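Local coordinates for protein TlmII (Streptoalloteichus hindustanus, PDB 4HVM) that probably serves in tallysomycin biosynthesis as a condensation-domain protein of the nonribosomal peptide synthetase family and may bind phosphopantetheine, at residues D146-Y151 against L283-Q288; Q169-A174 against G290-P295; F18-A23 against Q142-A147. All blocks are in the same frame, centred on the assembly; numbering follows the deposited sequence.

Contact 1: D146-Y151 against L283-Q288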
loop_
_atom_site.group_PDB
_atom_site.type_symbol
_atom_site.label_atom_id
_atom_site.label_comp_id
_atom_site.label_asym_id
_atom_site.label_seq_id
_atom_site.Cartn_x
_atom_site.Cartn_y
_atom_site.Cartn_z
ATOM N N ASP A 146 -0.518 -0.412 -7.794
ATOM C CA ASP A 146 -0.726 -0.563 -6.361
ATOM C C ASP A 146 0.313 -1.525 -5.782
ATOM O O ASP A 146 1.245 -1.927 -6.480
ATOM C CB ASP A 146 -2.154 -1.025 -6.046
ATOM C CG ASP A 146 -2.561 -2.274 -6.813
ATOM O OD1 ASP A 146 -1.685 -2.966 -7.372
ATOM O OD2 ASP A 146 -3.776 -2.568 -6.847
ATOM N N ALA A 147 0.147 -1.891 -4.515
ATOM C CA ALA A 147 1.108 -2.746 -3.821
ATOM C C ALA A 147 1.388 -4.063 -4.544
ATOM O O ALA A 147 2.543 -4.460 -4.705
ATOM C CB ALA A 147 0.636 -3.014 -2.393
ATOM N N ARG A 148 0.324 -4.728 -4.981
ATOM C CA ARG A 148 0.440 -6.021 -5.642
ATOM C C ARG A 148 1.021 -5.898 -7.048
ATOM O O ARG A 148 1.825 -6.731 -7.468
ATOM C CB ARG A 148 -0.921 -6.719 -5.691
ATOM C CG ARG A 148 -0.902 -8.097 -6.339
ATOM C CD ARG A 148 -2.261 -8.771 -6.240
ATOM N NE ARG A 148 -2.271 -10.099 -6.847
ATOM C CZ ARG A 148 -3.316 -10.920 -6.830
ATOM N NH1 ARG A 148 -4.441 -10.552 -6.231
ATOM N NH2 ARG A 148 -3.236 -12.111 -7.408
ATOM N N SER A 149 0.614 -4.857 -7.769
ATOM C CA SER A 149 1.030 -4.674 -9.160
ATOM C C SER A 149 2.532 -4.445 -9.310
ATOM O O SER A 149 3.116 -4.792 -10.338
ATOM C CB SER A 149 0.259 -3.520 -9.807
ATOM O OG SER A 149 -1.127 -3.822 -9.895
ATOM N N ARG A 150 3.155 -3.867 -8.287
ATOM C CA ARG A 150 4.591 -3.613 -8.322
ATOM C C ARG A 150 5.373 -4.915 -8.435
ATOM O O ARG A 150 6.320 -5.014 -9.211
ATOM C CB ARG A 150 5.045 -2.831 -7.088
ATOM C CG ARG A 150 4.375 -1.480 -6.916
ATOM C CD ARG A 150 5.041 -0.678 -5.806
ATOM N NE ARG A 150 4.108 0.240 -5.160
ATOM C CZ ARG A 150 3.545 0.024 -3.975
ATOM N NH1 ARG A 150 3.832 -1.075 -3.290
ATOM N NH2 ARG A 150 2.703 0.915 -3.471
ATOM N N TYR A 151 4.968 -5.917 -7.665
ATOM C CA TYR A 151 5.632 -7.213 -7.707
ATOM C C TYR A 151 5.207 -8.037 -8.922
ATOM O O TYR A 151 5.946 -8.909 -9.380
ATOM C CB TYR A 151 5.379 -7.983 -6.414
ATOM C CG TYR A 151 6.187 -7.473 -5.247
ATOM C CD1 TYR A 151 7.569 -7.575 -5.248
ATOM C CD2 TYR A 151 5.574 -6.902 -4.141
ATOM C CE1 TYR A 151 8.319 -7.116 -4.188
ATOM C CE2 TYR A 151 6.318 -6.440 -3.071
ATOM C CZ TYR A 151 7.691 -6.551 -3.100
ATOM O OH TYR A 151 8.438 -6.094 -2.041
ATOM N N LEU A 283 -9.155 -5.194 -4.484
ATOM C CA LEU A 283 -10.429 -5.489 -5.133
ATOM C C LEU A 283 -10.357 -6.690 -6.078
ATOM O O LEU A 283 -11.387 -7.186 -6.535
ATOM C CB LEU A 283 -10.960 -4.256 -5.870
ATOM C CG LEU A 283 -11.214 -3.022 -5.001
ATOM C CD1 LEU A 283 -11.764 -1.871 -5.828
ATOM C CD2 LEU A 283 -12.152 -3.358 -3.849
ATOM N N ARG A 284 -9.143 -7.145 -6.371
ATOM C CA ARG A 284 -8.945 -8.324 -7.208
ATOM C C ARG A 284 -9.489 -9.568 -6.516
ATOM O O ARG A 284 -10.204 -10.365 -7.121
ATOM C CB ARG A 284 -7.458 -8.522 -7.516
ATOM C CG ARG A 284 -6.815 -7.419 -8.344
ATOM C CD ARG A 284 -5.315 -7.644 -8.466
ATOM N NE ARG A 284 -4.657 -6.569 -9.202
ATOM C CZ ARG A 284 -4.285 -5.416 -8.660
ATOM N NH1 ARG A 284 -4.506 -5.182 -7.373
ATOM N NH2 ARG A 284 -3.692 -4.493 -9.404
ATOM N N ASP A 285 -9.141 -9.730 -5.244
ATOM C CA ASP A 285 -9.556 -10.898 -4.478
ATOM C C ASP A 285 -11.015 -10.782 -4.056
ATOM O O ASP A 285 -11.768 -11.755 -4.107
ATOM C CB ASP A 285 -8.673 -11.061 -3.240
ATOM C CG ASP A 285 -7.207 -11.233 -3.587
ATOM O OD1 ASP A 285 -6.917 -11.859 -4.631
ATOM O OD2 ASP A 285 -6.347 -10.745 -2.820
ATOM N N HIS A 286 -11.406 -9.582 -3.640
ATOM C CA HIS A 286 -12.740 -9.341 -3.101
ATOM C C HIS A 286 -13.839 -9.352 -4.165
ATOM O O HIS A 286 -14.955 -9.815 -3.914
ATOM C CB HIS A 286 -12.763 -8.016 -2.338
ATOM C CG HIS A 286 -14.105 -7.669 -1.775
ATOM N ND1 HIS A 286 -14.791 -6.527 -2.133
ATOM C CD2 HIS A 286 -14.893 -8.318 -0.886
ATOM C CE1 HIS A 286 -15.941 -6.487 -1.485
ATOM N NE2 HIS A 286 -16.028 -7.562 -0.724
ATOM N N LEU A 287 -13.525 -8.835 -5.349
ATOM C CA LEU A 287 -14.516 -8.725 -6.417
ATOM C C LEU A 287 -14.245 -9.661 -7.591
ATOM O O LEU A 287 -14.912 -9.584 -8.625
ATOM C CB LEU A 287 -14.620 -7.280 -6.906
ATOM C CG LEU A 287 -15.225 -6.277 -5.919
ATOM C CD1 LEU A 287 -15.400 -4.907 -6.564
ATOM C CD2 LEU A 287 -16.549 -6.786 -5.367
ATOM N N GLN A 288 -13.265 -10.542 -7.418
ATOM C CA GLN A 288 -12.893 -11.517 -8.441
ATOM C C GLN A 288 -12.543 -10.887 -9.788
ATOM O O GLN A 288 -12.866 -11.437 -10.839
ATOM C CB GLN A 288 -13.974 -12.594 -8.605
ATOM C CG GLN A 288 -13.889 -13.705 -7.573
ATOM C CD GLN A 288 -14.271 -13.237 -6.184
ATOM O OE1 GLN A 288 -15.277 -12.549 -6.001
ATOM N NE2 GLN A 288 -13.464 -13.603 -5.195
#

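Contact 2: Q169-A174 against G290-P295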
loop_
_atom_site.group_PDB
_atom_site.type_symbol
_atom_site.label_atom_id
_atom_site.label_comp_id
_atom_site.label_asym_id
_atom_site.label_seq_id
_atom_site.Cartn_x
_atom_site.Cartn_y
_atom_site.Cartn_z
ATOM N N GLN A 169 -1.520 -14.040 -20.349
ATOM C CA GLN A 169 -1.728 -14.560 -19.004
ATOM C C GLN A 169 -2.270 -13.464 -18.093
ATOM O O GLN A 169 -2.958 -13.740 -17.109
ATOM C CB GLN A 169 -0.414 -15.104 -18.439
ATOM C CG GLN A 169 -0.571 -16.123 -17.322
ATOM C CD GLN A 169 -0.812 -17.529 -17.841
ATOM O OE1 GLN A 169 -0.993 -17.738 -19.040
ATOM N NE2 GLN A 169 -0.809 -18.502 -16.936
ATOM N N TYR A 170 -1.952 -12.217 -18.428
ATOM C CA TYR A 170 -2.398 -11.071 -17.646
ATOM C C TYR A 170 -3.610 -10.414 -18.296
ATOM O O TYR A 170 -3.825 -10.534 -19.503
ATOM C CB TYR A 170 -1.270 -10.042 -17.502
ATOM C CG TYR A 170 -0.006 -10.580 -16.865
ATOM C CD1 TYR A 170 0.966 -11.209 -17.633
ATOM C CD2 TYR A 170 0.217 -10.457 -15.496
ATOM C CE1 TYR A 170 2.120 -11.703 -17.060
ATOM C CE2 TYR A 170 1.372 -10.950 -14.913
ATOM C CZ TYR A 170 2.320 -11.571 -15.700
ATOM O OH TYR A 170 3.469 -12.062 -15.125
ATOM N N ARG A 171 -4.395 -9.714 -17.487
ATOM C CA ARG A 171 -5.569 -9.003 -17.976
ATOM C C ARG A 171 -5.284 -7.506 -18.017
ATOM O O ARG A 171 -4.909 -6.917 -17.003
ATOM C CB ARG A 171 -6.765 -9.279 -17.067
ATOM C CG ARG A 171 -8.081 -8.715 -17.570
ATOM C CD ARG A 171 -9.194 -8.993 -16.575
ATOM N NE ARG A 171 -10.497 -8.541 -17.050
ATOM C CZ ARG A 171 -11.584 -8.468 -16.288
ATOM N NH1 ARG A 171 -11.525 -8.808 -15.006
ATOM N NH2 ARG A 171 -12.730 -8.049 -16.808
ATOM N N ASP A 172 -5.462 -6.898 -19.187
ATOM C CA ASP A 172 -5.185 -5.474 -19.369
ATOM C C ASP A 172 -6.122 -4.626 -18.509
ATOM O O ASP A 172 -7.307 -4.932 -18.374
ATOM C CB ASP A 172 -5.307 -5.090 -20.850
ATOM C CG ASP A 172 -4.596 -3.784 -21.184
ATOM O OD1 ASP A 172 -4.599 -2.856 -20.345
ATOM O OD2 ASP A 172 -4.033 -3.686 -22.296
ATOM N N PHE A 173 -5.574 -3.564 -17.924
ATOM C CA PHE A 173 -6.337 -2.675 -17.058
ATOM C C PHE A 173 -7.433 -1.944 -17.821
ATOM O O PHE A 173 -8.413 -1.493 -17.232
ATOM C CB PHE A 173 -5.409 -1.664 -16.383
ATOM C CG PHE A 173 -6.127 -0.659 -15.527
ATOM C CD1 PHE A 173 -6.616 -1.019 -14.285
ATOM C CD2 PHE A 173 -6.311 0.643 -15.964
ATOM C CE1 PHE A 173 -7.277 -0.103 -13.494
ATOM C CE2 PHE A 173 -6.972 1.565 -15.176
ATOM C CZ PHE A 173 -7.455 1.191 -13.938
ATOM N N ALA A 174 -7.260 -1.834 -19.132
ATOM C CA ALA A 174 -8.228 -1.159 -19.986
ATOM C C ALA A 174 -9.617 -1.793 -19.887
ATOM O O ALA A 174 -10.635 -1.118 -20.052
ATOM C CB ALA A 174 -7.741 -1.167 -21.423
ATOM N N GLY A 290 -9.640 -10.096 -12.500
ATOM C CA GLY A 290 -8.548 -10.980 -12.869
ATOM C C GLY A 290 -7.179 -10.561 -12.367
ATOM O O GLY A 290 -7.046 -9.662 -11.534
ATOM N N SER A 291 -6.148 -11.224 -12.878
ATOM C CA SER A 291 -4.777 -10.829 -12.586
ATOM C C SER A 291 -4.443 -9.536 -13.329
ATOM O O SER A 291 -3.697 -9.537 -14.309
ATOM C CB SER A 291 -3.802 -11.944 -12.961
ATOM O OG SER A 291 -4.045 -12.405 -14.276
ATOM N N VAL A 292 -5.008 -8.432 -12.853
ATOM C CA VAL A 292 -4.871 -7.150 -13.532
ATOM C C VAL A 292 -3.744 -6.314 -12.944
ATOM O O VAL A 292 -3.678 -6.112 -11.733
ATOM C CB VAL A 292 -6.180 -6.333 -13.444
ATOM C CG1 VAL A 292 -6.004 -4.960 -14.079
ATOM C CG2 VAL A 292 -7.319 -7.088 -14.103
ATOM N N VAL A 293 -2.853 -5.835 -13.806
ATOM C CA VAL A 293 -1.833 -4.882 -13.391
ATOM C C VAL A 293 -2.430 -3.484 -13.441
ATOM O O VAL A 293 -2.804 -3.004 -14.511
ATOM C CB VAL A 293 -0.585 -4.937 -14.304
ATOM C CG1 VAL A 293 0.353 -3.773 -14.018
ATOM C CG2 VAL A 293 0.144 -6.254 -14.130
ATOM N N GLY A 294 -2.528 -2.842 -12.281
ATOM C CA GLY A 294 -3.090 -1.508 -12.188
ATOM C C GLY A 294 -3.601 -1.149 -10.806
ATOM O O GLY A 294 -3.492 -1.941 -9.869
ATOM N N PRO A 295 -4.166 0.059 -10.672
ATOM C CA PRO A 295 -4.720 0.533 -9.400
ATOM C C PRO A 295 -6.070 -0.102 -9.076
ATOM O O PRO A 295 -7.100 0.338 -9.589
ATOM C CB PRO A 295 -4.887 2.035 -9.632
ATOM C CG PRO A 295 -5.089 2.165 -11.103
ATOM C CD PRO A 295 -4.269 1.075 -11.736
#

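Contact 3: F18-A23 against Q142-A147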
loop_
_atom_site.group_PDB
_atom_site.type_symbol
_atom_site.label_atom_id
_atom_site.label_comp_id
_atom_site.label_asym_id
_atom_site.label_seq_id
_atom_site.Cartn_x
_atom_site.Cartn_y
_atom_site.Cartn_z
ATOM N N PHE A 18 -12.064 5.198 -11.235
ATOM C CA PHE A 18 -12.577 5.850 -10.031
ATOM C C PHE A 18 -11.548 5.948 -8.899
ATOM O O PHE A 18 -11.601 6.869 -8.080
ATOM C CB PHE A 18 -13.850 5.150 -9.550
ATOM C CG PHE A 18 -13.604 3.847 -8.847
ATOM C CD1 PHE A 18 -13.244 2.707 -9.550
ATOM C CD2 PHE A 18 -13.752 3.761 -7.474
ATOM C CE1 PHE A 18 -13.028 1.505 -8.885
ATOM C CE2 PHE A 18 -13.539 2.571 -6.808
ATOM C CZ PHE A 18 -13.176 1.441 -7.511
ATOM N N LEU A 19 -10.618 5.001 -8.854
ATOM C CA LEU A 19 -9.547 5.033 -7.862
ATOM C C LEU A 19 -8.468 6.028 -8.269
ATOM O O LEU A 19 -7.811 6.627 -7.418
ATOM C CB LEU A 19 -8.938 3.642 -7.674
ATOM C CG LEU A 19 -9.825 2.623 -6.949
ATOM C CD1 LEU A 19 -9.154 1.261 -6.890
ATOM C CD2 LEU A 19 -10.198 3.110 -5.551
ATOM N N GLN A 20 -8.289 6.192 -9.576
ATOM C CA GLN A 20 -7.360 7.186 -10.105
ATOM C C GLN A 20 -7.910 8.591 -9.893
ATOM O O GLN A 20 -7.185 9.493 -9.477
ATOM C CB GLN A 20 -7.093 6.941 -11.590
ATOM C CG GLN A 20 -6.242 5.719 -11.866
ATOM C CD GLN A 20 -6.083 5.452 -13.342
ATOM O OE1 GLN A 20 -7.024 5.615 -14.118
ATOM N NE2 GLN A 20 -4.887 5.042 -13.743
ATOM N N ARG A 21 -9.195 8.768 -10.187
ATOM C CA ARG A 21 -9.877 10.035 -9.942
ATOM C C ARG A 21 -9.826 10.406 -8.462
ATOM O O ARG A 21 -9.569 11.557 -8.107
ATOM C CB ARG A 21 -11.334 9.957 -10.410
ATOM C CG ARG A 21 -11.585 10.550 -11.792
ATOM C CD ARG A 21 -13.044 10.404 -12.225
ATOM N NE ARG A 21 -13.311 9.099 -12.831
ATOM C CZ ARG A 21 -14.128 8.180 -12.323
ATOM N NH1 ARG A 21 -14.780 8.414 -11.193
ATOM N NH2 ARG A 21 -14.299 7.025 -12.953
ATOM N N GLY A 22 -10.069 9.419 -7.605
ATOM C CA GLY A 22 -10.076 9.632 -6.169
ATOM C C GLY A 22 -8.734 10.053 -5.604
ATOM O O GLY A 22 -8.650 11.028 -4.859
ATOM N N ALA A 23 -7.682 9.319 -5.953
ATOM C CA ALA A 23 -6.339 9.628 -5.475
ATOM C C ALA A 23 -5.860 10.981 -5.993
ATOM O O ALA A 23 -5.128 11.696 -5.310
ATOM C CB ALA A 23 -5.371 8.535 -5.884
ATOM N N GLN A 142 1.444 5.712 -7.675
ATOM C CA GLN A 142 0.423 4.833 -7.107
ATOM C C GLN A 142 -0.868 4.790 -7.925
ATOM O O GLN A 142 -1.714 3.924 -7.709
ATOM C CB GLN A 142 0.106 5.230 -5.663
ATOM C CG GLN A 142 -0.578 6.580 -5.533
ATOM C CD GLN A 142 -1.251 6.765 -4.189
ATOM O OE1 GLN A 142 -0.614 7.155 -3.210
ATOM N NE2 GLN A 142 -2.549 6.486 -4.136
HETATM N N MSE A 143 -1.017 5.728 -8.856
HETATM C CA MSE A 143 -2.192 5.762 -9.723
HETATM C C MSE A 143 -2.010 4.861 -10.941
HETATM O O MSE A 143 -2.885 4.779 -11.804
HETATM C CB MSE A 143 -2.493 7.193 -10.167
HETATM C CG MSE A 143 -3.086 8.065 -9.078
HETATM SE SE MSE A 143 -3.446 9.878 -9.682
HETATM C CE MSE A 143 -4.452 9.456 -11.294
ATOM N N LEU A 144 -0.862 4.198 -11.006
ATOM C CA LEU A 144 -0.586 3.238 -12.065
ATOM C C LEU A 144 -0.430 1.841 -11.486
ATOM O O LEU A 144 -1.001 0.884 -11.998
ATOM C CB LEU A 144 0.682 3.622 -12.832
ATOM C CG LEU A 144 0.614 4.875 -13.708
ATOM C CD1 LEU A 144 1.832 4.958 -14.608
ATOM C CD2 LEU A 144 -0.663 4.887 -14.531
ATOM N N LEU A 145 0.344 1.734 -10.411
ATOM C CA LEU A 145 0.601 0.449 -9.775
ATOM C C LEU A 145 0.322 0.500 -8.276
ATOM O O LEU A 145 0.858 1.353 -7.571
ATOM C CB LEU A 145 2.053 0.031 -10.006
ATOM C CG LEU A 145 2.545 0.017 -11.454
ATOM C CD1 LEU A 145 4.002 -0.410 -11.520
ATOM C CD2 LEU A 145 1.681 -0.895 -12.304
ATOM N N ASP A 146 -0.518 -0.412 -7.794
ATOM C CA ASP A 146 -0.726 -0.563 -6.361
ATOM C C ASP A 146 0.313 -1.525 -5.782
ATOM O O ASP A 146 1.245 -1.927 -6.480
ATOM C CB ASP A 146 -2.154 -1.025 -6.046
ATOM C CG ASP A 146 -2.561 -2.274 -6.813
ATOM O OD1 ASP A 146 -1.685 -2.966 -7.372
ATOM O OD2 ASP A 146 -3.776 -2.568 -6.847
ATOM N N ALA A 147 0.147 -1.891 -4.515
ATOM C CA ALA A 147 1.108 -2.746 -3.821
ATOM C C ALA A 147 1.388 -4.063 -4.544
ATOM O O ALA A 147 2.543 -4.460 -4.705
ATOM C CB ALA A 147 0.636 -3.014 -2.393
#

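Contact 1: D146-Y151 against L283-Q288
Arg284 reaches from the short helix 283-286 to the start of helix 147-161, where Asp146 meets it with its carboxylate. From CB, which has Arg148 NH1 close by, the chain runs extended through CG, and CD lies 3.9 Å from Arg148 CD, so the stems of the two arginines pack against each other. NE turns to a partner farther along the chain, the carbonyl oxygen of Val292. At the tip, NH1 donates to Asp146 OD2 over 2.8 Å at an N-H...O angle of 159°. That oxygen lies in the guanidinium plane and is used on its syn side, although the two flat groups are turned 60° against each other. NH2 adds only weak bonds to both carboxylate oxygens, 3.2 Å to OD1 as to OD2 of Asp146. Arg148 CB sits over one face of the Arg284 guanidinium, and NH1 of Arg284 has a second anionic partner in Asp282.

The carboxylate is gripped from other directions too. Asp146 is the N-cap of helix 147-161: its OD1 accepts from Ser149 N at 3.0 Å, while OD2 is also bonded to Thr297 OG1 and Leu296 N. With Arg284 NH1, OD2 thus takes three bonds besides the weak one from NH2. Nearer the surface, Arg148, fully extended, brings NH1 to within 3.2 Å of Asp285 OD1, forming a second salt bridge; the nitrogen stands above the carboxylate plane, 36° out of it. Asp146 occupies the aspartate position of the HHxxxDG motif of condensation domains, and its pairing with an arginine from the other half of the chain is the structural salt bridge characteristic of that family.

Contact 2: Q169-A174 against G290-P295
Arg171 and Ser291 join the two loop segments through one straight backbone bond, Arg171 N to Ser291 O at 3.3 Å and 179°. Beside it, Val292 CA approaches Arg171 O at 3.5 Å in a CA-H...O contact. An inverse gamma turn centred on Ser291 bends the chain here, and Ser291 OG adds a weak bond to the carbonyl oxygen of Gln169.

Val292 splits its two methyls between neighbouring side chains. CG2 lies alongside the stem of Arg171, 3.6 Å from CD of that residue, while the charged end carries on to a salt bridge of NE with Glu175. CG1 instead approaches the edge of the Phe173 ring, 4.0 Å from CD1. Segment 290-295, between helix 283-286 and strand 297-305, probably belongs to the floor loop of condensation domains, which crosses beneath the central channel.

The phenyl group of Phe173 swings away from its own backbone nitrogen (chi1 177°) and lies across Pro295, whose CD stands over one ring face, 4.0 Å from the centroid, in a CH-pi contact. CB of Phe173 passes 3.5 Å from Val293 O. Between Val293 and Pro295, Gly294 has backbone angles suited to glycine, and Phe173 CD1 comes to 4.1 Å from Gly294 CA. An Asx turn, Ala174 N to Asp172 OD1, bends the chain around Phe173. At the other end, Tyr170 CD2 makes a loose apolar contact with Val293 CG2; the Tyr170 hydroxyl is bonded to Gln159, and the Tyr170 ring meets Phe63 edge-to-face.

Contact 3: F18-A23 against Q142-A147
Gln20 and Met143 both send CG away from their own carbonyl carbon (chi1 -72° and -74°); from there the glutamine chain stays extended, while the methionine bends at its selenium and folds its terminal methyl back toward the helix. The extended glutamine brings its amide to the turn that follows strand 133-141, where NE2 donates to Met143 O over 2.8 Å. This bond is nearly straight at 176°, and the oxygen lies in the amide plane, so the rotation of the amide is well defined. OE1, at the other corner, accepts from Ser17 N just before the helix, which ties the amide at both ends.

Met143, present as selenomethionine, lies obliquely across the Gln20 chain, with its CE 3.7 Å from Gln20 CB. Segment 142-147 carries most of the HHxxxDG motif of condensation domains: after His141, the usual second histidine is replaced by Gln142, and Ala147 stands where glycine is customary. Met143 N is bonded to His141 ND1, so the turn whose carbonyl holds Gln20 also engages the first histidine of the motif.

One helical turn on from Gln20, the methyl of Ala23 points toward the loop. It packs at 4.0 Å against Met143 CG and at 3.9 Å from Gln142 NE2. Leu144 CD2 lies 4.3 Å from Gln20 NE2, and Leu144, like Gln20 and Met143, touches Phe70 of strand 68-72.

Overall arrangement
The three contacts form a compact group: the centres of contact 1 and contact 2 lie about 9 Å apart. Contact 3 is centred about 12 Å from contact 1 and about 14 Å from contact 2. Contact 3 opens first along the chain and ends on Asp146 and Ala147, where contact 1 starts; the segments of contacts 1 and 2 alternate, and their later segments, 283-288 and 290-295, both lie between strands 274-282 and 297-305 of the six-stranded sheet. Contacts 1 and 2 therefore tie the C-terminal half to the N-terminal half, whereas contact 3 lies within the latter. Contacts 1 and 3 both involve the HHxxxDG-type loop, and Pro295 of contact 2 packs against Met143 and Leu144.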